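Local structure of p-nitrophenyl phosphatase (Pho2) (Archaeoglobus fulgidus, 3QGM) at residues A[8-14]-A[206-212]; A[42-46]-A[196-202]; A[190-194]-A[220-224]. The protein probably hydrolyses phosphate esters as a metal-dependent phosphatase of the haloacid dehalogenase (HAD) superfamily, and holds a calcium ion in this crystal. One frame throughout, in Å; residues are numbered along the deposited sequence.

In the fold
All three contacts belong to the Rossmann-like HAD core domain and lie on the same six-stranded parallel sheet or on helices packed against it. Contact 1 pairs the central strands 10-14 and 207-211; contact 2 lays the end of helix 190-200 over the neighbouring strand 42-47. The centres of contacts 1 and 2 are about 9 Å apart. Contact 3 crosses the start of that same helix with helix 214-224, its centre about 11 Å from those of the other two. Along the chain the order is 8-14, 42-46, 190-194, 196-202, 206-212 and 220-224. Contact 1 brings together two distant chain segments that carry calcium ligands; contacts 2 and 3 seat the neighbouring helices against that sheet and each other.

Contact 1 (A[8-14]-A[206-212]); sequences KKGYIID and DVAVVGD. With CA (calcium ion), chain E.
Ile-12 is the tight centre of this parallel pairing: its N gives a bond of 2.9 Å to Ala-208 O, and its O takes one of 2.8 Å from Val-210 N. On one face of the sheet Ile-12 CG1 touches Val-207 CG1 at 3.8 Å while Ile-12 CB meets Val-209 CG2, and helix 190-200 closes over them. On the other face the Tyr-11 ring takes Val-210 CG2 at its edge, near the ring plane, under helix 259-264. The start of the pairing is looser and wetter. There the bent Lys-8 chain curls past Ala-208 CB; Lys-8 NZ gives a hydrogen bond to a water that also donates to Val-207 O, and forms a salt bridge with Glu-227. Lys-9 NZ lies 4.4 Å from Asp-206 OD2. At the far end Asp-14 binds calcium through OD1 at 2.6 Å and OD2 at 2.4 Å, consistent with the DxDx(T/V) motif of HAD enzymes. Asp-212 binds through OD1 at 2.3 Å, while its OD2 accepts a hydrogen bond from Val-235 N; Asp-16 O and three waters complete the site. Asp-14 OD2 and Asp-212 OD1, 2.9 Å apart, are not hydrogen-bonded but share the ion, which probably ties the two segments together.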
ATOM      1  N   LYS A   8       1.706 -33.950 -23.246  1.00 48.50           N
ATOM      2  CA  LYS A   8       0.333 -33.544 -23.054  1.00 46.19           C
ATOM      3  C   LYS A   8      -0.321 -33.148 -24.361  1.00 44.49           C
ATOM      4  O   LYS A   8       0.340 -32.846 -25.349  1.00 43.31           O
ATOM      5  CB  LYS A   8       0.258 -32.355 -22.102  1.00 45.00           C
ATOM      6  CG  LYS A   8       1.325 -32.276 -21.010  1.00 45.51           C
ATOM      7  CD  LYS A   8       1.300 -33.403 -20.018  1.00 46.17           C
ATOM      8  CE  LYS A   8      -0.017 -33.514 -19.293  1.00 46.09           C
ATOM      9  NZ  LYS A   8       0.123 -34.306 -18.039  1.00 46.61           N
ATOM     10  N   LYS A   9      -1.640 -33.129 -24.339  1.00 43.37           N
ATOM     11  CA  LYS A   9      -2.425 -32.581 -25.446  1.00 42.76           C
ATOM     12  C   LYS A   9      -2.215 -31.076 -25.570  1.00 40.47           C
ATOM     13  O   LYS A   9      -2.134 -30.539 -26.682  1.00 40.09           O
ATOM     14  CB  LYS A   9      -3.923 -32.891 -25.261  1.00 42.81           C
ATOM     15  CG  LYS A   9      -4.269 -34.309 -25.727  1.00 44.98           C
ATOM     16  CD  LYS A   9      -5.685 -34.771 -25.352  1.00 45.33           C
ATOM     17  CE  LYS A   9      -5.794 -36.334 -25.520  1.00 46.16           C
ATOM     18  NZ  LYS A   9      -7.206 -36.818 -25.506  1.00 48.20           N
ATOM     19  N   GLY A  10      -2.125 -30.395 -24.431  1.00 39.43           N
ATOM     20  CA  GLY A  10      -1.975 -28.936 -24.422  1.00 37.70           C
ATOM     21  C   GLY A  10      -1.011 -28.355 -23.409  1.00 36.22           C
ATOM     22  O   GLY A  10      -0.637 -28.994 -22.425  1.00 34.43           O
ATOM     23  N   TYR A  11      -0.638 -27.110 -23.664  1.00 34.56           N
ATOM     24  CA  TYR A  11       0.359 -26.390 -22.868  1.00 33.72           C
ATOM     25  C   TYR A  11      -0.137 -24.969 -22.601  1.00 32.08           C
ATOM     26  O   TYR A  11      -0.519 -24.258 -23.505  1.00 31.89           O
ATOM     27  CB  TYR A  11       1.696 -26.367 -23.610  1.00 33.60           C
ATOM     28  CG  TYR A  11       2.255 -27.755 -23.727  1.00 36.48           C
ATOM     29  CD1 TYR A  11       3.107 -28.264 -22.749  1.00 35.82           C
ATOM     30  CD2 TYR A  11       1.872 -28.592 -24.755  1.00 36.84           C
ATOM     31  CE1 TYR A  11       3.581 -29.545 -22.816  1.00 37.23           C
ATOM     32  CE2 TYR A  11       2.338 -29.907 -24.814  1.00 37.22           C
ATOM     33  CZ  TYR A  11       3.188 -30.375 -23.841  1.00 38.19           C
ATOM     34  OH  TYR A  11       3.667 -31.684 -23.879  1.00 40.71           O
ATOM     35  N   ILE A  12      -0.152 -24.597 -21.338  1.00 30.90           N
ATOM     36  CA  ILE A  12      -0.424 -23.235 -20.901  1.00 29.18           C
ATOM     37  C   ILE A  12       0.953 -22.651 -20.669  1.00 28.59           C
ATOM     38  O   ILE A  12       1.672 -23.098 -19.759  1.00 27.22           O
ATOM     39  CB  ILE A  12      -1.245 -23.199 -19.618  1.00 28.87           C
ATOM     40  CG1 ILE A  12      -2.644 -23.728 -19.951  1.00 28.16           C
ATOM     41  CG2 ILE A  12      -1.289 -21.743 -19.058  1.00 28.84           C
ATOM     42  CD1 ILE A  12      -3.625 -23.794 -18.775  1.00 28.80           C
ATOM     43  N   ILE A  13       1.328 -21.694 -21.534  1.00 27.37           N
ATOM     44  CA  ILE A  13       2.705 -21.168 -21.569  1.00 27.25           C
ATOM     45  C   ILE A  13       2.776 -19.707 -21.122  1.00 26.68           C
ATOM     46  O   ILE A  13       2.156 -18.810 -21.676  1.00 24.49           O
ATOM     47  CB  ILE A  13       3.400 -21.414 -22.913  1.00 27.40           C
ATOM     48  CG1 ILE A  13       3.357 -22.914 -23.268  1.00 27.67           C
ATOM     49  CG2 ILE A  13       4.845 -20.978 -22.829  1.00 24.76           C
ATOM     50  CD1 ILE A  13       4.016 -23.256 -24.628  1.00 30.55           C
ATOM     51  N   ASP A  14       3.494 -19.490 -20.033  1.00 26.91           N
ATOM     52  CA  ASP A  14       3.892 -18.115 -19.620  1.00 26.85           C
ATOM     53  C   ASP A  14       4.742 -17.503 -20.752  1.00 26.75           C
ATOM     54  O   ASP A  14       5.552 -18.206 -21.380  1.00 26.50           O
ATOM     55  CB  ASP A  14       4.635 -18.266 -18.294  1.00 27.23           C
ATOM     56  CG  ASP A  14       5.419 -17.038 -17.836  1.00 27.39           C
ATOM     57  OD1 ASP A  14       5.019 -15.841 -17.938  1.00 26.54           O
ATOM     58  OD2 ASP A  14       6.493 -17.343 -17.289  1.00 26.20           O
ATOM     59  N   ASP A 206      -4.655 -33.384 -19.096  1.00 42.93           N
ATOM     60  CA  ASP A 206      -4.020 -33.383 -20.403  1.00 42.18           C
ATOM     61  C   ASP A 206      -3.289 -32.079 -20.692  1.00 40.69           C
ATOM     62  O   ASP A 206      -2.975 -31.793 -21.848  1.00 40.36           O
ATOM     63  CB  ASP A 206      -5.069 -33.590 -21.493  1.00 42.66           C
ATOM     64  CG  ASP A 206      -5.583 -34.983 -21.539  1.00 44.53           C
ATOM     65  OD1 ASP A 206      -4.757 -35.916 -21.656  1.00 45.02           O
ATOM     66  OD2 ASP A 206      -6.817 -35.140 -21.460  1.00 47.66           O
ATOM     67  N   VAL A 207      -3.007 -31.291 -19.662  1.00 39.45           N
ATOM     68  CA  VAL A 207      -2.322 -30.025 -19.868  1.00 37.39           C
ATOM     69  C   VAL A 207      -1.104 -29.888 -18.930  1.00 36.03           C
ATOM     70  O   VAL A 207      -1.097 -30.405 -17.798  1.00 34.68           O
ATOM     71  CB  VAL A 207      -3.317 -28.853 -19.702  1.00 37.24           C
ATOM     72  CG1 VAL A 207      -2.600 -27.507 -19.831  1.00 38.47           C
ATOM     73  CG2 VAL A 207      -4.451 -28.929 -20.725  1.00 36.28           C
ATOM     74  N   ALA A 208      -0.044 -29.251 -19.434  1.00 34.30           N
ATOM     75  CA  ALA A 208       1.077 -28.842 -18.576  1.00 33.58           C
ATOM     76  C   ALA A 208       1.205 -27.321 -18.585  1.00 31.92           C
ATOM     77  O   ALA A 208       0.966 -26.681 -19.590  1.00 32.32           O
ATOM     78  CB  ALA A 208       2.403 -29.518 -18.991  1.00 33.81           C
ATOM     79  N   VAL A 209       1.565 -26.754 -17.441  1.00 31.63           N
ATOM     80  CA  VAL A 209       1.674 -25.307 -17.256  1.00 29.70           C
ATOM     81  C   VAL A 209       3.167 -24.994 -17.178  1.00 29.38           C
ATOM     82  O   VAL A 209       3.880 -25.563 -16.350  1.00 29.86           O
ATOM     83  CB  VAL A 209       0.906 -24.908 -15.995  1.00 30.70           C
ATOM     84  CG1 VAL A 209       1.150 -23.377 -15.581  1.00 28.59           C
ATOM     85  CG2 VAL A 209      -0.567 -25.215 -16.200  1.00 29.63           C
ATOM     86  N   VAL A 210       3.652 -24.149 -18.079  1.00 28.21           N
ATOM     87  CA  VAL A 210       5.084 -23.907 -18.208  1.00 27.32           C
ATOM     88  C   VAL A 210       5.313 -22.463 -17.872  1.00 27.24           C
ATOM     89  O   VAL A 210       4.530 -21.594 -18.324  1.00 26.25           O
ATOM     90  CB  VAL A 210       5.571 -24.082 -19.660  1.00 27.79           C
ATOM     91  CG1 VAL A 210       7.095 -23.814 -19.746  1.00 26.09           C
ATOM     92  CG2 VAL A 210       5.246 -25.490 -20.206  1.00 28.63           C
ATOM     93  N   GLY A 211       6.381 -22.208 -17.125  1.00 26.87           N
ATOM     94  CA  GLY A 211       6.730 -20.889 -16.698  1.00 26.84           C
ATOM     95  C   GLY A 211       8.070 -20.776 -16.023  1.00 27.42           C
ATOM     96  O   GLY A 211       8.800 -21.766 -15.864  1.00 28.32           O
ATOM     97  N   ASP A 212       8.389 -19.557 -15.617  1.00 27.46           N
ATOM     98  CA  ASP A 212       9.700 -19.242 -15.067  1.00 28.58           C
ATOM     99  C   ASP A 212       9.657 -18.906 -13.600  1.00 28.80           C
ATOM    100  O   ASP A 212      10.701 -18.699 -13.041  1.00 30.61           O
ATOM    101  CB  ASP A 212      10.401 -18.108 -15.856  1.00 28.70           C
ATOM    102  CG  ASP A 212       9.762 -16.737 -15.637  1.00 29.59           C
ATOM    103  OD1 ASP A 212       8.539 -16.650 -15.429  1.00 26.33           O
ATOM    104  OD2 ASP A 212      10.497 -15.735 -15.715  1.00 32.95           O
TER
HETATM  105 CA    CA E 503       7.032 -15.222 -16.352  1.00 26.99          CA
HETATM  106  O   HOH W   1      -1.406 -32.662 -16.283  1.00 42.60           O
HETATM  107  O   HOH W   2       8.798 -13.752 -15.527  1.00 26.34           O
HETATM  108  O   HOH W   3       5.893 -13.170 -16.368  1.00 23.87           O
HETATM  109  O   HOH W   4       5.761 -15.697 -14.704  1.00 23.98           O

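Contact 2 (A[42-46]-A[196-202])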
ATOM      1  N   LYS A  42      -1.585 -28.190 -28.791  1.00 39.62           N
ATOM      2  CA  LYS A  42      -2.342 -26.973 -28.664  1.00 39.01           C
ATOM      3  C   LYS A  42      -1.652 -26.150 -27.579  1.00 37.92           C
ATOM      4  O   LYS A  42      -1.096 -26.706 -26.624  1.00 37.30           O
ATOM      5  CB  LYS A  42      -3.781 -27.258 -28.236  1.00 39.56           C
ATOM      6  CG  LYS A  42      -4.592 -28.174 -29.162  1.00 42.34           C
ATOM      7  CD  LYS A  42      -5.846 -28.600 -28.396  1.00 46.54           C
ATOM      8  CE  LYS A  42      -7.086 -28.862 -29.276  1.00 49.07           C
ATOM      9  NZ  LYS A  42      -8.134 -27.822 -29.094  1.00 49.27           N
ATOM     10  N   ILE A  43      -1.698 -24.834 -27.728  1.00 36.22           N
ATOM     11  CA  ILE A  43      -0.984 -23.939 -26.843  1.00 35.67           C
ATOM     12  C   ILE A  43      -1.869 -22.767 -26.538  1.00 34.34           C
ATOM     13  O   ILE A  43      -2.624 -22.313 -27.384  1.00 35.19           O
ATOM     14  CB  ILE A  43       0.340 -23.435 -27.505  1.00 35.65           C
ATOM     15  CG1 ILE A  43       1.284 -24.602 -27.770  1.00 37.41           C
ATOM     16  CG2 ILE A  43       1.049 -22.413 -26.615  1.00 36.93           C
ATOM     17  CD1 ILE A  43       2.642 -24.163 -28.227  1.00 40.46           C
ATOM     18  N   ILE A  44      -1.810 -22.293 -25.310  1.00 33.34           N
ATOM     19  CA  ILE A  44      -2.363 -21.009 -24.988  1.00 32.28           C
ATOM     20  C   ILE A  44      -1.322 -20.264 -24.167  1.00 31.66           C
ATOM     21  O   ILE A  44      -0.761 -20.795 -23.190  1.00 31.16           O
ATOM     22  CB  ILE A  44      -3.717 -21.090 -24.296  1.00 32.71           C
ATOM     23  CG1 ILE A  44      -4.281 -19.676 -24.056  1.00 33.95           C
ATOM     24  CG2 ILE A  44      -3.633 -21.821 -22.981  1.00 32.09           C
ATOM     25  CD1 ILE A  44      -5.826 -19.641 -23.877  1.00 37.17           C
ATOM     26  N   PHE A  45      -1.038 -19.047 -24.601  1.00 31.09           N
ATOM     27  CA  PHE A  45      -0.062 -18.187 -23.936  1.00 31.35           C
ATOM     28  C   PHE A  45      -0.800 -17.382 -22.855  1.00 30.78           C
ATOM     29  O   PHE A  45      -1.849 -16.785 -23.128  1.00 31.87           O
ATOM     30  CB  PHE A  45       0.597 -17.269 -24.952  1.00 30.89           C
ATOM     31  CG  PHE A  45       1.368 -17.996 -26.014  1.00 33.01           C
ATOM     32  CD1 PHE A  45       0.813 -18.207 -27.269  1.00 37.05           C
ATOM     33  CD2 PHE A  45       2.660 -18.471 -25.771  1.00 35.98           C
ATOM     34  CE1 PHE A  45       1.512 -18.912 -28.261  1.00 36.72           C
ATOM     35  CE2 PHE A  45       3.368 -19.165 -26.757  1.00 37.58           C
ATOM     36  CZ  PHE A  45       2.790 -19.382 -28.005  1.00 36.97           C
ATOM     37  N   VAL A  46      -0.313 -17.410 -21.620  1.00 30.41           N
ATOM     38  CA  VAL A  46      -1.051 -16.774 -20.519  1.00 29.84           C
ATOM     39  C   VAL A  46      -0.134 -15.786 -19.830  1.00 30.12           C
ATOM     40  O   VAL A  46       0.964 -16.152 -19.444  1.00 31.11           O
ATOM     41  CB  VAL A  46      -1.630 -17.797 -19.519  1.00 30.60           C
ATOM     42  CG1 VAL A  46      -2.246 -17.097 -18.296  1.00 32.74           C
ATOM     43  CG2 VAL A  46      -2.723 -18.676 -20.165  1.00 31.14           C
ATOM     44  N   ALA A 196      -8.306 -20.584 -19.386  1.00 31.99           N
ATOM     45  CA  ALA A 196      -7.365 -21.116 -20.368  1.00 31.95           C
ATOM     46  C   ALA A 196      -7.703 -22.569 -20.747  1.00 33.04           C
ATOM     47  O   ALA A 196      -7.637 -22.940 -21.928  1.00 33.61           O
ATOM     48  CB  ALA A 196      -5.919 -21.021 -19.870  1.00 29.95           C
ATOM     49  N   LEU A 197      -8.048 -23.367 -19.743  1.00 33.60           N
ATOM     50  CA  LEU A 197      -8.580 -24.735 -19.944  1.00 34.79           C
ATOM     51  C   LEU A 197      -9.830 -24.796 -20.863  1.00 36.80           C
ATOM     52  O   LEU A 197      -9.867 -25.563 -21.832  1.00 36.31           O
ATOM     53  CB  LEU A 197      -8.913 -25.346 -18.594  1.00 34.47           C
ATOM     54  CG  LEU A 197      -7.729 -25.731 -17.726  1.00 32.31           C
ATOM     55  CD1 LEU A 197      -8.201 -26.476 -16.472  1.00 33.51           C
ATOM     56  CD2 LEU A 197      -6.778 -26.631 -18.493  1.00 32.95           C
ATOM     57  N   ASP A 198     -10.814 -23.956 -20.550  1.00 38.24           N
ATOM     58  CA  ASP A 198     -12.022 -23.790 -21.337  1.00 40.31           C
ATOM     59  C   ASP A 198     -11.682 -23.435 -22.790  1.00 40.54           C
ATOM     60  O   ASP A 198     -12.216 -24.019 -23.737  1.00 41.22           O
ATOM     61  CB  ASP A 198     -12.888 -22.675 -20.708  1.00 41.53           C
ATOM     62  CG  ASP A 198     -14.359 -22.739 -21.153  1.00 45.09           C
ATOM     63  OD1 ASP A 198     -14.633 -22.487 -22.334  1.00 46.53           O
ATOM     64  OD2 ASP A 198     -15.239 -23.036 -20.298  1.00 53.65           O
ATOM     65  N   ILE A 199     -10.784 -22.470 -22.972  1.00 40.05           N
ATOM     66  CA  ILE A 199     -10.328 -22.102 -24.313  1.00 39.37           C
ATOM     67  C   ILE A 199      -9.680 -23.318 -24.976  1.00 39.51           C
ATOM     68  O   ILE A 199     -10.016 -23.642 -26.100  1.00 40.14           O
ATOM     69  CB  ILE A 199      -9.367 -20.871 -24.284  1.00 39.00           C
ATOM     70  CG1 ILE A 199     -10.177 -19.594 -23.952  1.00 37.62           C
ATOM     71  CG2 ILE A 199      -8.608 -20.713 -25.634  1.00 38.64           C
ATOM     72  CD1 ILE A 199      -9.328 -18.380 -23.617  1.00 33.48           C
ATOM     73  N   LEU A 200      -8.788 -24.007 -24.273  1.00 38.62           N
ATOM     74  CA  LEU A 200      -8.104 -25.162 -24.839  1.00 39.04           C
ATOM     75  C   LEU A 200      -9.111 -26.279 -25.165  1.00 40.09           C
ATOM     76  O   LEU A 200      -8.894 -27.070 -26.062  1.00 39.40           O
ATOM     77  CB  LEU A 200      -7.037 -25.699 -23.876  1.00 38.66           C
ATOM     78  CG  LEU A 200      -5.697 -24.942 -23.770  1.00 36.20           C
ATOM     79  CD1 LEU A 200      -4.899 -25.440 -22.586  1.00 30.71           C
ATOM     80  CD2 LEU A 200      -4.879 -25.035 -25.061  1.00 36.49           C
ATOM     81  N   GLY A 201     -10.204 -26.324 -24.409  1.00 41.49           N
ATOM     82  CA  GLY A 201     -11.150 -27.442 -24.452  1.00 42.69           C
ATOM     83  C   GLY A 201     -10.477 -28.690 -23.910  1.00 43.67           C
ATOM     84  O   GLY A 201     -10.628 -29.778 -24.477  1.00 42.46           O
ATOM     85  N   LEU A 202      -9.657 -28.532 -22.860  1.00 43.29           N
ATOM     86  CA  LEU A 202      -8.922 -29.683 -22.307  1.00 44.08           C
ATOM     87  C   LEU A 202      -9.102 -29.743 -20.823  1.00 44.30           C
ATOM     88  O   LEU A 202      -9.275 -28.739 -20.171  1.00 44.21           O
ATOM     89  CB  LEU A 202      -7.415 -29.655 -22.656  1.00 43.70           C
ATOM     90  CG  LEU A 202      -6.987 -29.742 -24.128  1.00 44.68           C
ATOM     91  CD1 LEU A 202      -5.473 -29.609 -24.283  1.00 42.17           C
ATOM     92  CD2 LEU A 202      -7.492 -31.036 -24.835  1.00 45.11           C
TER
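Ile-44 reaches from strand 42-47 into the last turn of helix 190-200, and its branches divide the work. CB comes to 4.2 Å from Leu-200 CD2. CG2 then lies between two helix residues, 3.8 Å from Leu-200 CG and 3.9 Å from Ala-196 CB. The other branch, CG1, is anti to the backbone N (chi1 -177°), and the nearly extended chi2 carries CD1 on to Ile-199. Ile-44 CD1 presses on Ile-199 CG2 at 3.5 Å, tighter than usual for two carbons, and meets Ile-199 CD1 as well. The two isoleucine side chains are nearly perpendicular. Further along the strand Val-46 CG2 touches Ala-196 CB at 4.0 Å. At the exposed end Lys-42 lays its CB against Leu-200 CD2 and bends at chi3 and chi4, bringing NZ to Leu-200 O with a hydrogen bond of 3.2 Å. That carbonyl belongs to the helix terminus, where Gly-201, with positive phi, is the C-prime residue of a Schellman motif and Leu-202 N bonds back to Leu-197 O. Over segments 42-46 and 196-200 the strand and helix directions differ by 151°, roughly antiparallel, with Ile-12 of strand 10-14 and Leu-74 of strand 73-75 packed beside Ile-44 and Ala-196.

Contact 3 (A[190-194]-A[220-224]); sequences EVIMR and AGKAI
Met-193, present as selenomethionine, packs against Ala-220 and Ile-224 where segments 190-194 and 220-224 of two helices flanking the parallel sheet of the Rossmann-like HAD core cross at 74°. The apolar contacts come first. Met-193 CB rests on Ile-224 CG2 at 3.7 Å; beyond it the bends at chi2 (-54°) and chi3 fold SE and CE round the methyl of Ala-220, which CG also touches, with Met-193 SE 3.9 Å from Ala-220 CB. CE continues past it to Val-209 and Ile-12 of the sheet, so the selenomethionine fills the angle between both helices and the strands beneath. Aliphatic parts of charged residues make a second group on the more open side. Glu-190 bends at chi2 and lays CG against Ala-223 CB at 3.9 Å, with CD and OE2 near the same methyl; cutting this side chain back to an alanine would probably leave the methyl of Ala-223 without its cover. The third kind is a flat group over a methyl. Arg-194, extended from CG to NE, runs antiparallel to the Ile-224 side chain, and its NH1 stands 3.6 Å from Ala-223 O. One face of the guanidinium lies over Ile-224 CG2, which sits above its centre, 3.7 Å from Arg-194 CZ.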
ATOM      1  N   GLU A 190      -7.101 -19.295  -9.955  1.00 33.19           N
ATOM      2  CA  GLU A 190      -7.750 -20.306 -10.801  1.00 34.43           C
ATOM      3  C   GLU A 190      -8.616 -19.650 -11.840  1.00 33.34           C
ATOM      4  O   GLU A 190      -8.950 -20.256 -12.853  1.00 32.74           O
ATOM      5  CB  GLU A 190      -8.641 -21.256  -9.963  1.00 35.39           C
ATOM      6  CG  GLU A 190      -7.848 -22.182  -9.088  1.00 39.91           C
ATOM      7  CD  GLU A 190      -7.880 -21.797  -7.608  1.00 46.56           C
ATOM      8  OE1 GLU A 190      -7.722 -20.579  -7.289  1.00 49.42           O
ATOM      9  OE2 GLU A 190      -8.048 -22.724  -6.765  1.00 48.56           O
ATOM     10  N   VAL A 191      -8.998 -18.403 -11.596  1.00 32.69           N
ATOM     11  CA  VAL A 191      -9.809 -17.686 -12.567  1.00 31.93           C
ATOM     12  C   VAL A 191      -9.169 -17.677 -13.981  1.00 30.47           C
ATOM     13  O   VAL A 191      -9.786 -18.179 -14.920  1.00 29.26           O
ATOM     14  CB  VAL A 191     -10.181 -16.270 -12.051  1.00 31.50           C
ATOM     15  CG1 VAL A 191     -10.999 -15.577 -13.065  1.00 34.03           C
ATOM     16  CG2 VAL A 191     -10.968 -16.386 -10.716  1.00 35.20           C
ATOM     17  N   ILE A 192      -7.959 -17.123 -14.164  1.00 28.62           N
ATOM     18  CA  ILE A 192      -7.360 -17.107 -15.519  1.00 27.29           C
ATOM     19  C   ILE A 192      -7.055 -18.544 -16.023  1.00 28.00           C
ATOM     20  O   ILE A 192      -7.280 -18.868 -17.222  1.00 27.54           O
ATOM     21  CB  ILE A 192      -6.137 -16.176 -15.608  1.00 27.44           C
ATOM     22  CG1 ILE A 192      -5.744 -15.930 -17.067  1.00 25.38           C
ATOM     23  CG2 ILE A 192      -4.982 -16.726 -14.787  1.00 23.00           C
ATOM     24  CD1 ILE A 192      -4.806 -14.754 -17.241  1.00 20.78           C
HETATM   25  N   MSE A 193      -6.690 -19.416 -15.100  1.00 27.71           N
HETATM   26  CA  MSE A 193      -6.343 -20.787 -15.426  1.00 30.69           C
HETATM   27  C   MSE A 193      -7.534 -21.642 -15.958  1.00 32.78           C
HETATM   28  O   MSE A 193      -7.389 -22.382 -16.946  1.00 33.68           O
HETATM   29  CB  MSE A 193      -5.646 -21.441 -14.211  1.00 30.34           C
HETATM   30  CG  MSE A 193      -4.325 -20.710 -13.865  1.00 26.58           C
HETATM   31 SE   MSE A 193      -3.011 -20.507 -15.332  0.60 25.94          SE
HETATM   32  CE  MSE A 193      -2.319 -22.335 -15.492  1.00 24.22           C
ATOM     33  N   ARG A 194      -8.700 -21.512 -15.329  1.00 34.91           N
ATOM     34  CA  ARG A 194      -9.882 -22.205 -15.780  1.00 36.35           C
ATOM     35  C   ARG A 194     -10.354 -21.604 -17.100  1.00 35.94           C
ATOM     36  O   ARG A 194     -10.879 -22.326 -17.952  1.00 34.59           O
ATOM     37  CB  ARG A 194     -10.977 -22.225 -14.696  1.00 38.10           C
ATOM     38  CG  ARG A 194     -10.477 -23.007 -13.461  1.00 41.65           C
ATOM     39  CD  ARG A 194     -11.545 -23.451 -12.428  1.00 47.94           C
ATOM     40  NE  ARG A 194     -10.891 -24.069 -11.256  1.00 49.71           N
ATOM     41  CZ  ARG A 194     -10.308 -25.276 -11.247  1.00 54.02           C
ATOM     42  NH1 ARG A 194      -9.714 -25.707 -10.134  1.00 54.63           N
ATOM     43  NH2 ARG A 194     -10.309 -26.069 -12.337  1.00 55.20           N
ATOM     44  N   ALA A 220       0.140 -21.856 -10.053  1.00 32.93           N
ATOM     45  CA  ALA A 220      -1.017 -21.809 -10.917  1.00 33.84           C
ATOM     46  C   ALA A 220      -1.390 -23.248 -11.371  1.00 34.61           C
ATOM     47  O   ALA A 220      -2.560 -23.638 -11.329  1.00 35.52           O
ATOM     48  CB  ALA A 220      -0.754 -20.876 -12.114  1.00 32.53           C
ATOM     49  N   GLY A 221      -0.391 -24.026 -11.765  1.00 35.54           N
ATOM     50  CA  GLY A 221      -0.590 -25.397 -12.195  1.00 36.19           C
ATOM     51  C   GLY A 221      -1.112 -26.347 -11.107  1.00 37.53           C
ATOM     52  O   GLY A 221      -2.002 -27.166 -11.358  1.00 38.28           O
ATOM     53  N   LYS A 222      -0.578 -26.240  -9.903  1.00 37.44           N
ATOM     54  CA  LYS A 222      -1.059 -27.081  -8.805  1.00 39.37           C
ATOM     55  C   LYS A 222      -2.541 -26.833  -8.522  1.00 39.33           C
ATOM     56  O   LYS A 222      -3.300 -27.772  -8.264  1.00 39.56           O
ATOM     57  CB  LYS A 222      -0.253 -26.824  -7.546  1.00 39.57           C
ATOM     58  CG  LYS A 222       1.222 -27.075  -7.707  1.00 41.16           C
ATOM     59  CD  LYS A 222       1.633 -28.353  -7.104  1.00 44.05           C
ATOM     60  CE  LYS A 222       3.125 -28.604  -7.266  1.00 45.97           C
ATOM     61  NZ  LYS A 222       3.348 -30.094  -7.290  1.00 45.31           N
ATOM     62  N   ALA A 223      -2.951 -25.577  -8.621  1.00 38.82           N
ATOM     63  CA  ALA A 223      -4.295 -25.205  -8.250  1.00 39.30           C
ATOM     64  C   ALA A 223      -5.351 -25.778  -9.199  1.00 39.46           C
ATOM     65  O   ALA A 223      -6.458 -26.096  -8.745  1.00 40.67           O
ATOM     66  CB  ALA A 223      -4.413 -23.685  -8.147  1.00 38.73           C
ATOM     67  N   ILE A 224      -5.025 -25.949 -10.484  1.00 38.50           N
ATOM     68  CA  ILE A 224      -5.982 -26.572 -11.420  1.00 38.30           C
ATOM     69  C   ILE A 224      -5.694 -28.078 -11.621  1.00 38.57           C
ATOM     70  O   ILE A 224      -6.389 -28.754 -12.376  1.00 38.38           O
ATOM     71  CB  ILE A 224      -6.129 -25.806 -12.800  1.00 38.01           C
ATOM     72  CG1 ILE A 224      -4.806 -25.369 -13.403  1.00 38.27           C
ATOM     73  CG2 ILE A 224      -6.919 -24.511 -12.638  1.00 36.81           C
ATOM     74  CD1 ILE A 224      -3.871 -26.388 -13.609  1.00 40.50           C
TER